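Local coordinates for protein salt-tolerant glutaminase (Micrococcus luteus, PDB 3AGD) that probably hydrolyses L-glutamine to L-glutamate and ammonium, as a salt-tolerant member of the glutaminase family, at residues A[158-161]-A[162-166]; A[130-133]-A[134-138]; A[137-140]-A[141-145]; A[198-201]-A[202-205]; A[232-235]-A[236-240]. All coordinates share one frame; numbering follows the deposited sequence.

Interaction 1: A[158-161]-A[162-166]; sequences ESEM and AVSDR
S164 turns its side chain back onto the last turn of the helix before it, and E160 receives it. CB of S164 lies 3.8 Å from E160 O. OG then continues to the same oxygen and donates a hydrogen bond of 2.7 Å from S164 OG to E160 O. The first torsion sets this up: OG stands beside the serine's own backbone N and opposite its carbonyl carbon (chi1 -62°). OG also accepts a hydrogen bond from a water, with 2.7 Å between S164 OG and the water oxygen. The same water donates to E160 OE2, so it links S164 OG to the carboxylate of E160.

E160 O has a second donor. V163 N reaches E160 O at 3.0 Å, from the opposite face of the carbonyl plane to S164 OG. This is the link between helix 154-161 and helix 165-176. A162 N bonds to S159 O at 3.3 Å and only weakly to E158 O. S164 is the N-cap residue of the next helix, but its hydroxyl makes no capping bond. A second water joins M161 O to S164 N.

E160 binds L-glutamate in another structure of this protein. Its chain is extended beyond CG, and OE1 has a weak hydrogen bond to Y27. E160 CG passes 3.9 Å from S164 OG. The bent M161 chain packs on A189 and V192 of helix 184-195. CG2 of V163 sits 3.6 Å from E160 O, while the V163 side chain also packs on Y27 and I28.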
loop_
_atom_site.group_PDB
_atom_site.type_symbol
_atom_site.label_atom_id
_atom_site.label_comp_id
_atom_site.label_asym_id
_atom_site.label_seq_id
_atom_site.Cartn_x
_atom_site.Cartn_y
_atom_site.Cartn_z
ATOM N N GLU A 158 -17.802 -9.180 -33.030
ATOM C CA GLU A 158 -19.033 -9.152 -33.816
ATOM C C GLU A 158 -20.208 -9.571 -32.946
ATOM O O GLU A 158 -21.247 -8.923 -32.930
ATOM C CB GLU A 158 -18.931 -10.092 -35.022
ATOM C CG GLU A 158 -17.866 -9.727 -36.048
ATOM C CD GLU A 158 -18.067 -8.345 -36.660
ATOM O OE1 GLU A 158 -19.203 -7.824 -36.610
ATOM O OE2 GLU A 158 -17.088 -7.786 -37.203
ATOM N N SER A 159 -20.033 -10.661 -32.216
ATOM C CA SER A 159 -21.077 -11.166 -31.340
ATOM C C SER A 159 -21.569 -10.085 -30.366
ATOM O O SER A 159 -22.769 -9.831 -30.260
ATOM C CB SER A 159 -20.546 -12.372 -30.566
ATOM O OG SER A 159 -21.542 -12.933 -29.735
ATOM N N GLU A 160 -20.644 -9.440 -29.662
ATOM C CA GLU A 160 -21.023 -8.410 -28.704
ATOM C C GLU A 160 -21.545 -7.137 -29.360
ATOM O O GLU A 160 -22.413 -6.461 -28.807
ATOM C CB GLU A 160 -19.849 -8.081 -27.778
ATOM C CG GLU A 160 -20.053 -6.815 -26.964
ATOM C CD GLU A 160 -19.173 -6.753 -25.734
ATOM O OE1 GLU A 160 -18.102 -7.400 -25.719
ATOM O OE2 GLU A 160 -19.551 -6.042 -24.780
ATOM N N MET A 161 -21.031 -6.808 -30.539
ATOM C CA MET A 161 -21.490 -5.609 -31.223
ATOM C C MET A 161 -22.969 -5.703 -31.592
ATOM O O MET A 161 -23.615 -4.686 -31.845
ATOM C CB MET A 161 -20.651 -5.355 -32.475
ATOM C CG MET A 161 -19.313 -4.691 -32.190
ATOM S SD MET A 161 -19.497 -3.028 -31.480
ATOM C CE MET A 161 -19.825 -2.076 -32.964
ATOM N N ALA A 162 -23.503 -6.922 -31.606
ATOM C CA ALA A 162 -24.908 -7.145 -31.948
ATOM C C ALA A 162 -25.837 -6.880 -30.766
ATOM O O ALA A 162 -27.048 -6.735 -30.937
ATOM C CB ALA A 162 -25.100 -8.569 -32.445
ATOM N N VAL A 163 -25.266 -6.819 -29.566
ATOM C CA VAL A 163 -26.041 -6.577 -28.355
ATOM C C VAL A 163 -25.356 -5.535 -27.471
ATOM O O VAL A 163 -25.069 -5.792 -26.304
ATOM C CB VAL A 163 -26.228 -7.890 -27.545
ATOM C CG1 VAL A 163 -27.143 -8.838 -28.300
ATOM C CG2 VAL A 163 -24.876 -8.566 -27.314
ATOM N N SER A 164 -25.112 -4.352 -28.028
ATOM C CA SER A 164 -24.446 -3.288 -27.281
ATOM C C SER A 164 -25.326 -2.078 -26.970
ATOM O O SER A 164 -24.817 -0.976 -26.757
ATOM C CB SER A 164 -23.199 -2.824 -28.041
ATOM O OG SER A 164 -22.259 -3.876 -28.182
ATOM N N ASP A 165 -26.639 -2.275 -26.923
ATOM C CA ASP A 165 -27.533 -1.166 -26.639
ATOM C C ASP A 165 -27.196 -0.418 -25.351
ATOM O O ASP A 165 -27.217 0.814 -25.332
ATOM C CB ASP A 165 -28.992 -1.634 -26.607
ATOM C CG ASP A 165 -29.617 -1.675 -27.987
ATOM O OD1 ASP A 165 -29.524 -0.662 -28.711
ATOM O OD2 ASP A 165 -30.207 -2.709 -28.349
ATOM N N ARG A 166 -26.875 -1.139 -24.280
ATOM C CA ARG A 166 -26.554 -0.466 -23.026
ATOM C C ARG A 166 -25.329 0.431 -23.164
ATOM O O ARG A 166 -25.355 1.587 -22.737
ATOM C CB ARG A 166 -26.342 -1.467 -21.878
ATOM C CG ARG A 166 -25.963 -0.771 -20.562
ATOM C CD ARG A 166 -26.130 -1.649 -19.327
ATOM N NE ARG A 166 -25.796 -0.913 -18.106
ATOM C CZ ARG A 166 -24.561 -0.571 -17.737
ATOM N NH1 ARG A 166 -23.516 -0.907 -18.486
ATOM N NH2 ARG A 166 -24.367 0.132 -16.625
HETATM O O HOH W 1 -21.366 -3.756 -25.618
HETATM O O HOH W 2 -26.075 -3.261 -30.670
#

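Interaction 2: A[130-133]-A[134-138]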
loop_
_atom_site.group_PDB
_atom_site.type_symbol
_atom_site.label_atom_id
_atom_site.label_comp_id
_atom_site.label_asym_id
_atom_site.label_seq_id
_atom_site.Cartn_x
_atom_site.Cartn_y
_atom_site.Cartn_z
ATOM N N SER A 130 -7.889 9.031 -35.278
ATOM C CA SER A 130 -8.944 8.276 -35.939
ATOM C C SER A 130 -9.312 7.037 -35.128
ATOM O O SER A 130 -8.584 6.630 -34.219
ATOM C CB SER A 130 -8.494 7.838 -37.334
ATOM O OG SER A 130 -7.428 6.906 -37.245
ATOM N N ARG A 131 -10.451 6.448 -35.473
ATOM C CA ARG A 131 -10.944 5.243 -34.819
ATOM C C ARG A 131 -9.875 4.151 -34.861
ATOM O O ARG A 131 -9.593 3.504 -33.848
ATOM C CB ARG A 131 -12.212 4.771 -35.533
ATOM C CG ARG A 131 -12.737 3.414 -35.111
ATOM C CD ARG A 131 -13.855 2.991 -36.051
ATOM N NE ARG A 131 -13.423 3.034 -37.448
ATOM C CZ ARG A 131 -14.242 2.910 -38.491
ATOM N NH1 ARG A 131 -15.542 2.736 -38.297
ATOM N NH2 ARG A 131 -13.765 2.957 -39.729
ATOM N N LYS A 132 -9.272 3.957 -36.033
ATOM C CA LYS A 132 -8.235 2.937 -36.210
ATOM C C LYS A 132 -7.007 3.171 -35.351
ATOM O O LYS A 132 -6.441 2.227 -34.804
ATOM C CB LYS A 132 -7.766 2.862 -37.664
ATOM C CG LYS A 132 -6.741 1.765 -37.888
ATOM C CD LYS A 132 -7.335 0.706 -38.792
ATOM C CE LYS A 132 -6.518 -0.585 -38.828
ATOM N NZ LYS A 132 -5.120 -0.471 -38.315
ATOM N N GLU A 133 -6.577 4.426 -35.263
ATOM C CA GLU A 133 -5.409 4.760 -34.462
ATOM C C GLU A 133 -5.699 4.507 -32.988
ATOM O O GLU A 133 -4.823 4.071 -32.241
ATOM C CB GLU A 133 -5.018 6.229 -34.647
ATOM C CG GLU A 133 -4.659 6.631 -36.063
ATOM C CD GLU A 133 -4.250 8.088 -36.151
ATOM O OE1 GLU A 133 -3.037 8.376 -36.177
ATOM O OE2 GLU A 133 -5.143 8.954 -36.175
ATOM N N ARG A 134 -6.925 4.789 -32.563
ATOM C CA ARG A 134 -7.284 4.578 -31.168
ATOM C C ARG A 134 -7.295 3.089 -30.822
ATOM O O ARG A 134 -6.818 2.696 -29.758
ATOM C CB ARG A 134 -8.644 5.205 -30.853
ATOM C CG ARG A 134 -8.666 6.734 -30.948
ATOM C CD ARG A 134 -9.572 7.313 -29.870
ATOM N NE ARG A 134 -10.189 8.594 -30.219
ATOM C CZ ARG A 134 -9.529 9.719 -30.459
ATOM N NH1 ARG A 134 -8.212 9.748 -30.400
ATOM N NH2 ARG A 134 -10.195 10.828 -30.745
ATOM N N LEU A 135 -7.818 2.260 -31.721
ATOM C CA LEU A 135 -7.849 0.824 -31.465
ATOM C C LEU A 135 -6.413 0.314 -31.439
ATOM O O LEU A 135 -6.034 -0.433 -30.538
ATOM C CB LEU A 135 -8.635 0.080 -32.551
ATOM C CG LEU A 135 -9.383 -1.181 -32.095
ATOM C CD1 LEU A 135 -9.749 -2.012 -33.311
ATOM C CD2 LEU A 135 -8.537 -2.003 -31.137
ATOM N N ASP A 136 -5.611 0.718 -32.423
ATOM C CA ASP A 136 -4.215 0.293 -32.461
ATOM C C ASP A 136 -3.523 0.655 -31.151
ATOM O O ASP A 136 -2.742 -0.126 -30.622
ATOM C CB ASP A 136 -3.455 0.951 -33.625
ATOM C CG ASP A 136 -3.843 0.383 -34.988
ATOM O OD1 ASP A 136 -4.390 -0.740 -35.044
ATOM O OD2 ASP A 136 -3.582 1.059 -36.009
ATOM N N ARG A 137 -3.814 1.839 -30.625
ATOM C CA ARG A 137 -3.197 2.284 -29.377
ATOM C C ARG A 137 -3.606 1.399 -28.194
ATOM O O ARG A 137 -2.776 1.053 -27.349
ATOM C CB ARG A 137 -3.568 3.745 -29.103
ATOM C CG ARG A 137 -2.967 4.323 -27.816
ATOM C CD ARG A 137 -1.457 4.165 -27.776
ATOM N NE ARG A 137 -0.869 4.859 -26.636
ATOM C CZ ARG A 137 0.190 4.423 -25.962
ATOM N NH1 ARG A 137 0.664 5.122 -24.939
ATOM N NH2 ARG A 137 0.766 3.277 -26.298
ATOM N N ALA A 138 -4.881 1.026 -28.133
ATOM C CA ALA A 138 -5.361 0.173 -27.052
ATOM C C ALA A 138 -4.675 -1.193 -27.137
ATOM O O ALA A 138 -4.184 -1.723 -26.143
ATOM C CB ALA A 138 -6.881 0.013 -27.140
#
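K132 reaches along the helix surface to D136, one turn on, and the two side chains cross obliquely. CG of K132 already lies 3.7 Å from D136 OD2. The chain then bends, and the ammonium group meets the carboxylate in a salt bridge, with K132 NZ 3.2 Å from D136 OD2. The other oxygen is slightly farther, and both hydrogen bonds are weak. CG of D136 stands beside its own backbone N (chi1 -73°), which turns the carboxylate back toward K132. The backbone adds a firmer link, from D136 N to K132 O at 2.9 Å.

The start of helix 131-146 is closed by a capping box. S130 is the N-cap residue. Its OG accepts from E133 N at 3.3 Å. In return E133 OE2 accepts from S130 N at 2.9 Å, on the anti side of the carboxylate and 17° out of its plane. A weak bond also runs from S130 OG to E133 OE2. R134 N bonds to S130 O at 3.0 Å and begins the regular series.

R134 lays CG 3.3 Å from S130 O. Its guanidinium group leaves the contact and donates through NH1 to G126 O in the loop that precedes the helix, and the side chain packs on H121 and Q122 of helix 114-123. L135 leans on A193 of helix 184-195.

The capping box gives E133 N, in the first turn, a side-chain acceptor. The carboxylate of E133 near this N-terminus would probably be stabilised by the helix dipole. The K132-D136 pair is exposed and its bonds are weak, so it is probably a loose surface salt bridge.

Interaction 3: A[137-140]-A[141-145]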
loop_
_atom_site.group_PDB
_atom_site.type_symbol
_atom_site.label_atom_id
_atom_site.label_comp_id
_atom_site.label_asym_id
_atom_site.label_seq_id
_atom_site.Cartn_x
_atom_site.Cartn_y
_atom_site.Cartn_z
ATOM N N ARG A 137 -3.814 1.839 -30.625
ATOM C CA ARG A 137 -3.197 2.284 -29.377
ATOM C C ARG A 137 -3.606 1.399 -28.194
ATOM O O ARG A 137 -2.776 1.053 -27.349
ATOM C CB ARG A 137 -3.568 3.745 -29.103
ATOM C CG ARG A 137 -2.967 4.323 -27.816
ATOM C CD ARG A 137 -1.457 4.165 -27.776
ATOM N NE ARG A 137 -0.869 4.859 -26.636
ATOM C CZ ARG A 137 0.190 4.423 -25.962
ATOM N NH1 ARG A 137 0.664 5.122 -24.939
ATOM N NH2 ARG A 137 0.766 3.277 -26.298
ATOM N N ALA A 138 -4.881 1.026 -28.133
ATOM C CA ALA A 138 -5.361 0.173 -27.052
ATOM C C ALA A 138 -4.675 -1.193 -27.137
ATOM O O ALA A 138 -4.184 -1.723 -26.143
ATOM C CB ALA A 138 -6.881 0.013 -27.140
ATOM N N VAL A 139 -4.636 -1.759 -28.338
ATOM C CA VAL A 139 -4.009 -3.056 -28.535
ATOM C C VAL A 139 -2.521 -2.974 -28.214
ATOM O O VAL A 139 -1.953 -3.896 -27.632
ATOM C CB VAL A 139 -4.194 -3.544 -29.989
ATOM C CG1 VAL A 139 -3.363 -4.803 -30.234
ATOM C CG2 VAL A 139 -5.667 -3.835 -30.249
ATOM N N GLU A 140 -1.898 -1.859 -28.587
ATOM C CA GLU A 140 -0.476 -1.661 -28.350
ATOM C C GLU A 140 -0.097 -1.592 -26.872
ATOM O O GLU A 140 0.815 -2.293 -26.428
ATOM C CB GLU A 140 0.013 -0.383 -29.038
ATOM C CG GLU A 140 1.464 -0.060 -28.718
ATOM C CD GLU A 140 1.874 1.343 -29.135
ATOM O OE1 GLU A 140 1.109 2.295 -28.870
ATOM O OE2 GLU A 140 2.971 1.494 -29.714
ATOM N N ILE A 141 -0.784 -0.751 -26.107
ATOM C CA ILE A 141 -0.445 -0.620 -24.694
ATOM C C ILE A 141 -0.510 -1.970 -23.983
ATOM O O ILE A 141 0.373 -2.304 -23.196
ATOM C CB ILE A 141 -1.362 0.402 -23.975
ATOM C CG1 ILE A 141 -0.816 0.680 -22.568
ATOM C CG2 ILE A 141 -2.792 -0.121 -23.906
ATOM C CD1 ILE A 141 0.601 1.263 -22.544
ATOM N N MET A 142 -1.542 -2.756 -24.273
ATOM C CA MET A 142 -1.668 -4.062 -23.645
ATOM C C MET A 142 -0.565 -4.995 -24.138
ATOM O O MET A 142 -0.039 -5.811 -23.372
ATOM C CB MET A 142 -3.046 -4.666 -23.931
ATOM C CG MET A 142 -4.183 -3.905 -23.268
ATOM S SD MET A 142 -5.797 -4.712 -23.367
ATOM C CE MET A 142 -6.453 -3.963 -24.860
ATOM N N SER A 143 -0.210 -4.863 -25.414
ATOM C CA SER A 143 0.839 -5.689 -26.010
ATOM C C SER A 143 2.209 -5.364 -25.426
ATOM O O SER A 143 3.000 -6.262 -25.132
ATOM C CB SER A 143 0.873 -5.491 -27.526
ATOM O OG SER A 143 -0.287 -6.032 -28.128
ATOM N N LEU A 144 2.484 -4.075 -25.257
ATOM C CA LEU A 144 3.760 -3.641 -24.705
ATOM C C LEU A 144 3.973 -4.159 -23.283
ATOM O O LEU A 144 5.078 -4.569 -22.926
ATOM C CB LEU A 144 3.852 -2.114 -24.731
ATOM C CG LEU A 144 4.021 -1.478 -26.117
ATOM C CD1 LEU A 144 3.911 0.035 -26.016
ATOM C CD2 LEU A 144 5.372 -1.878 -26.699
ATOM N N LEU A 145 2.917 -4.155 -22.476
ATOM C CA LEU A 145 3.031 -4.631 -21.100
ATOM C C LEU A 145 3.040 -6.157 -21.040
ATOM O O LEU A 145 3.675 -6.743 -20.167
ATOM C CB LEU A 145 1.890 -4.078 -20.244
ATOM C CG LEU A 145 1.712 -2.557 -20.308
ATOM C CD1 LEU A 145 0.701 -2.121 -19.259
ATOM C CD2 LEU A 145 3.051 -1.864 -20.083
#
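I141 and R137 meet in the middle of helix 131-146, where contacts one turn apart follow the regular alpha-helical pattern. I141 N donates to R137 O at 3.0 Å and nearly straight, with an N-H...O angle of 171°. I141 CB lies over one face of the R137 guanidinium. The CG2 branch of I141 instead turns to the backbone and lies 3.1 Å from A138 O. The next amide bond is weak, with M142 N 3.4 Å from A138 O. M142 bends at its last torsion and brings its CE methyl to the same oxygen.

S143 gives V139 O two donors. S143 OG bonds to V139 O at 2.8 Å, and the backbone S143 N reaches that oxygen from the opposite face of its plane. A chi1 of -68° points the S143 hydroxyl at the preceding turn, where V139 O lies. S143 OG also bonds to L150 N, so this hydroxyl joins the helix to the segment that follows it.

E140 and L144 lie side by side and point the same way. L144 CD1 touches E140 CG at 3.6 Å, and L144 N bonds to E140 O.

A second shell holds these groups. R137 pairs with two carboxylates: NE with D77 of helix 67-78 and NH2 with E140. M142 packs on M207 of helix 201-212, and A138 on T70 of helix 67-78. In the R137-E140 salt bridge, NH2 of R137 lies 2.8 Å from OE1 of E140 and comes from above the carboxylate plane, 54° out of it.

Interaction 4: A[198-201]-A[202-205]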
loop_
_atom_site.group_PDB
_atom_site.type_symbol
_atom_site.label_atom_id
_atom_site.label_comp_id
_atom_site.label_asym_id
_atom_site.label_seq_id
_atom_site.Cartn_x
_atom_site.Cartn_y
_atom_site.Cartn_z
ATOM N N LEU A 198 -7.274 -10.740 -26.955
ATOM C CA LEU A 198 -6.943 -12.048 -26.397
ATOM C C LEU A 198 -5.695 -12.092 -25.518
ATOM O O LEU A 198 -4.613 -11.654 -25.915
ATOM C CB LEU A 198 -6.792 -13.067 -27.533
ATOM C CG LEU A 198 -8.069 -13.421 -28.305
ATOM C CD1 LEU A 198 -7.715 -14.144 -29.607
ATOM C CD2 LEU A 198 -8.968 -14.287 -27.417
ATOM N N VAL A 199 -5.858 -12.635 -24.318
ATOM C CA VAL A 199 -4.755 -12.773 -23.378
ATOM C C VAL A 199 -4.917 -14.084 -22.616
ATOM O O VAL A 199 -5.999 -14.671 -22.596
ATOM C CB VAL A 199 -4.720 -11.618 -22.343
ATOM C CG1 VAL A 199 -4.508 -10.288 -23.045
ATOM C CG2 VAL A 199 -6.014 -11.605 -21.528
ATOM N N THR A 200 -3.828 -14.539 -22.005
ATOM C CA THR A 200 -3.839 -15.754 -21.207
ATOM C C THR A 200 -3.601 -15.310 -19.770
ATOM O O THR A 200 -3.276 -14.145 -19.517
ATOM C CB THR A 200 -2.688 -16.700 -21.582
ATOM O OG1 THR A 200 -1.441 -16.079 -21.240
ATOM C CG2 THR A 200 -2.703 -17.008 -23.081
ATOM N N VAL A 201 -3.761 -16.236 -18.834
ATOM C CA VAL A 201 -3.525 -15.942 -17.431
ATOM C C VAL A 201 -2.127 -15.343 -17.265
ATOM O O VAL A 201 -1.932 -14.377 -16.521
ATOM C CB VAL A 201 -3.597 -17.219 -16.593
ATOM C CG1 VAL A 201 -3.204 -16.925 -15.173
ATOM C CG2 VAL A 201 -4.990 -17.791 -16.642
ATOM N N LYS A 202 -1.159 -15.930 -17.965
ATOM C CA LYS A 202 0.224 -15.478 -17.901
ATOM C C LYS A 202 0.372 -14.047 -18.397
ATOM O O LYS A 202 1.130 -13.264 -17.828
ATOM C CB LYS A 202 1.124 -16.400 -18.726
ATOM C CG LYS A 202 1.295 -17.797 -18.144
ATOM C CD LYS A 202 2.202 -18.636 -19.039
ATOM C CE LYS A 202 2.437 -20.023 -18.471
ATOM N NZ LYS A 202 3.345 -20.838 -19.341
ATOM N N ASP A 203 -0.337 -13.709 -19.468
ATOM C CA ASP A 203 -0.273 -12.354 -19.998
ATOM C C ASP A 203 -0.716 -11.368 -18.921
ATOM O O ASP A 203 -0.033 -10.376 -18.654
ATOM C CB ASP A 203 -1.185 -12.199 -21.216
ATOM C CG ASP A 203 -0.686 -12.955 -22.425
ATOM O OD1 ASP A 203 0.499 -12.792 -22.793
ATOM O OD2 ASP A 203 -1.488 -13.702 -23.018
ATOM N N LEU A 204 -1.861 -11.647 -18.306
ATOM C CA LEU A 204 -2.396 -10.773 -17.266
ATOM C C LEU A 204 -1.425 -10.588 -16.107
ATOM O O LEU A 204 -1.213 -9.469 -15.645
ATOM C CB LEU A 204 -3.726 -11.320 -16.730
ATOM C CG LEU A 204 -4.967 -11.096 -17.595
ATOM C CD1 LEU A 204 -6.187 -11.633 -16.866
ATOM C CD2 LEU A 204 -5.138 -9.607 -17.878
ATOM N N ALA A 205 -0.840 -11.686 -15.637
ATOM C CA ALA A 205 0.106 -11.626 -14.528
ATOM C C ALA A 205 1.234 -10.641 -14.830
ATOM O O ALA A 205 1.548 -9.770 -14.020
ATOM C CB ALA A 205 0.683 -13.019 -14.255
#
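T200 has an extended backbone and V201 a helical one, as the chain passes from the region of strand 198-199 into helix 201-212. T200 and D203 touch across this change. L204 N donates to T200 O at 3.1 Å, with an N-H...O angle of 168°. A205 N follows with a bond to V201 O at 3.0 Å.

The side chains complete a capping box. T200 is the N-cap residue, and its OG1 accepts from D203 N at 3.2 Å. OG1 stands between the threonine's own N and carbonyl carbon (chi1 66°), which directs it at the first turn. D203 returns the bond: its OD2 accepts from T200 N at 2.7 Å through the anti lone pair, on the side away from OD1. The threonine methyl CG2 lies 3.5 Å from the same OD2.

V199 approaches from the strand. Its CB lies 3.8 Å from D203 CB. Its CG2 meets CG of L204, and these two side chains cross at about a right angle. F60 of the partner strand 60-61 packs on V199, V201 and L204. D203 also touches Y366 of the second subunit.

OD2 of D203 has a further partner, a salt bridge to R148. This buried oxygen is therefore shared between a backbone amide and a guanidinium group. The arginine and the helix N-terminus would both tend to keep the carboxylate charged.

Interaction 5: A[232-235]-A[236-240]; sequences RVVS and VMTSS
V234 O is held by two donors of T238 on helix 227-240. T238 OG1 donates to V234 O at 2.7 Å, and T238 N reaches the same oxygen at 3.0 Å from the opposite face of its plane. With chi1 at -58°, OG1 is anti to the carbonyl carbon of T238 and can meet the carbonyl one turn earlier. S239 N donates to S235 O at 3.0 Å, and a water bridges S239 OG with that oxygen, weakly at the carbonyl. The hydroxyl of S235 bonds instead to R231 O.

Apolar contacts run along the helix. V236 CG2 lies 3.9 Å from R232 CD. M237 follows V233, with M237 SD 4.2 Å from V233 CG1. Both V233 and M237 pack on L211 of helix 201-212.

Charge is confined to R232, whose NH1 makes a salt bridge to D84 and a hydrogen bond to the hydroxyl of Y71. M307 of the second subunit packs on V234, S235 and T238.

T238 OG1 donates within its own helix, which probably eases the placing of this polar side chain against M307 of the second subunit.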
loop_
_atom_site.group_PDB
_atom_site.type_symbol
_atom_site.label_atom_id
_atom_site.label_comp_id
_atom_site.label_asym_id
_atom_site.label_seq_id
_atom_site.Cartn_x
_atom_site.Cartn_y
_atom_site.Cartn_z
ATOM N N ARG A 232 -1.577 5.910 -10.271
ATOM C CA ARG A 232 -2.942 6.378 -10.466
ATOM C C ARG A 232 -3.830 5.215 -10.889
ATOM O O ARG A 232 -4.968 5.087 -10.437
ATOM C CB ARG A 232 -2.974 7.480 -11.537
ATOM C CG ARG A 232 -4.361 7.768 -12.126
ATOM C CD ARG A 232 -5.351 8.305 -11.100
ATOM N NE ARG A 232 -5.159 9.722 -10.796
ATOM C CZ ARG A 232 -5.488 10.726 -11.610
ATOM N NH1 ARG A 232 -6.034 10.486 -12.796
ATOM N NH2 ARG A 232 -5.279 11.979 -11.232
ATOM N N VAL A 233 -3.299 4.363 -11.755
ATOM C CA VAL A 233 -4.060 3.228 -12.251
ATOM C C VAL A 233 -4.375 2.236 -11.142
ATOM O O VAL A 233 -5.521 1.810 -10.977
ATOM C CB VAL A 233 -3.297 2.511 -13.384
ATOM C CG1 VAL A 233 -4.023 1.237 -13.782
ATOM C CG2 VAL A 233 -3.173 3.445 -14.589
ATOM N N VAL A 234 -3.364 1.874 -10.364
ATOM C CA VAL A 234 -3.600 0.926 -9.294
ATOM C C VAL A 234 -4.510 1.532 -8.224
ATOM O O VAL A 234 -5.278 0.810 -7.595
ATOM C CB VAL A 234 -2.276 0.440 -8.690
ATOM C CG1 VAL A 234 -2.544 -0.621 -7.634
ATOM C CG2 VAL A 234 -1.390 -0.133 -9.804
ATOM N N SER A 235 -4.441 2.849 -8.028
ATOM C CA SER A 235 -5.310 3.502 -7.045
ATOM C C SER A 235 -6.765 3.351 -7.483
ATOM O O SER A 235 -7.629 2.976 -6.694
ATOM C CB SER A 235 -4.982 4.999 -6.908
ATOM O OG SER A 235 -3.761 5.214 -6.217
ATOM N N VAL A 236 -7.026 3.636 -8.755
ATOM C CA VAL A 236 -8.378 3.536 -9.304
ATOM C C VAL A 236 -8.905 2.097 -9.278
ATOM O O VAL A 236 -10.101 1.870 -9.071
ATOM C CB VAL A 236 -8.406 4.100 -10.739
ATOM C CG1 VAL A 236 -9.760 3.851 -11.391
ATOM C CG2 VAL A 236 -8.113 5.593 -10.691
ATOM N N MET A 237 -8.013 1.129 -9.484
ATOM C CA MET A 237 -8.387 -0.283 -9.441
ATOM C C MET A 237 -8.807 -0.617 -8.009
ATOM O O MET A 237 -9.803 -1.300 -7.771
ATOM C CB MET A 237 -7.195 -1.171 -9.833
ATOM C CG MET A 237 -6.921 -1.283 -11.324
ATOM S SD MET A 237 -5.371 -2.183 -11.652
ATOM C CE MET A 237 -5.834 -3.850 -11.178
ATOM N N THR A 238 -8.030 -0.123 -7.056
ATOM C CA THR A 238 -8.294 -0.363 -5.648
ATOM C C THR A 238 -9.678 0.143 -5.251
ATOM O O THR A 238 -10.483 -0.601 -4.693
ATOM C CB THR A 238 -7.226 0.332 -4.773
ATOM O OG1 THR A 238 -5.928 -0.158 -5.129
ATOM C CG2 THR A 238 -7.473 0.055 -3.293
ATOM N N SER A 239 -9.960 1.404 -5.559
ATOM C CA SER A 239 -11.239 2.017 -5.206
ATOM C C SER A 239 -12.489 1.463 -5.887
ATOM O O SER A 239 -13.538 1.353 -5.250
ATOM C CB SER A 239 -11.177 3.528 -5.453
ATOM O OG SER A 239 -10.194 4.131 -4.634
ATOM N N SER A 240 -12.392 1.114 -7.168
ATOM C CA SER A 240 -13.568 0.626 -7.890
ATOM C C SER A 240 -13.463 -0.706 -8.619
ATOM O O SER A 240 -14.479 -1.248 -9.065
ATOM C CB SER A 240 -14.023 1.689 -8.887
ATOM O OG SER A 240 -14.245 2.914 -8.216
HETATM O O HOH W 3 -8.595 6.001 -6.197
#

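In the fold
All five contacts lie within the glutaminase part of the chain. In sequence the order is interaction 2, interaction 3, interaction 1, interaction 4 and interaction 5. Interactions 2 and 3 are successive turns of helix 131-146, share R137 and A138, and have centres about 11 Å apart. Interaction 1 joins the next two helices, about 19 Å from interaction 2 between centres. Interaction 4 starts helix 201-212, about 13 Å from interaction 3 between centres. Interaction 5 is on the following helix, 227-240, about 20 Å from interaction 4 between centres. Helix 201-212 packs on residues of both interaction 3 and interaction 5. Interaction 1 holds L-glutamate-binding E160, while interactions 4 and 5 reach the second subunit.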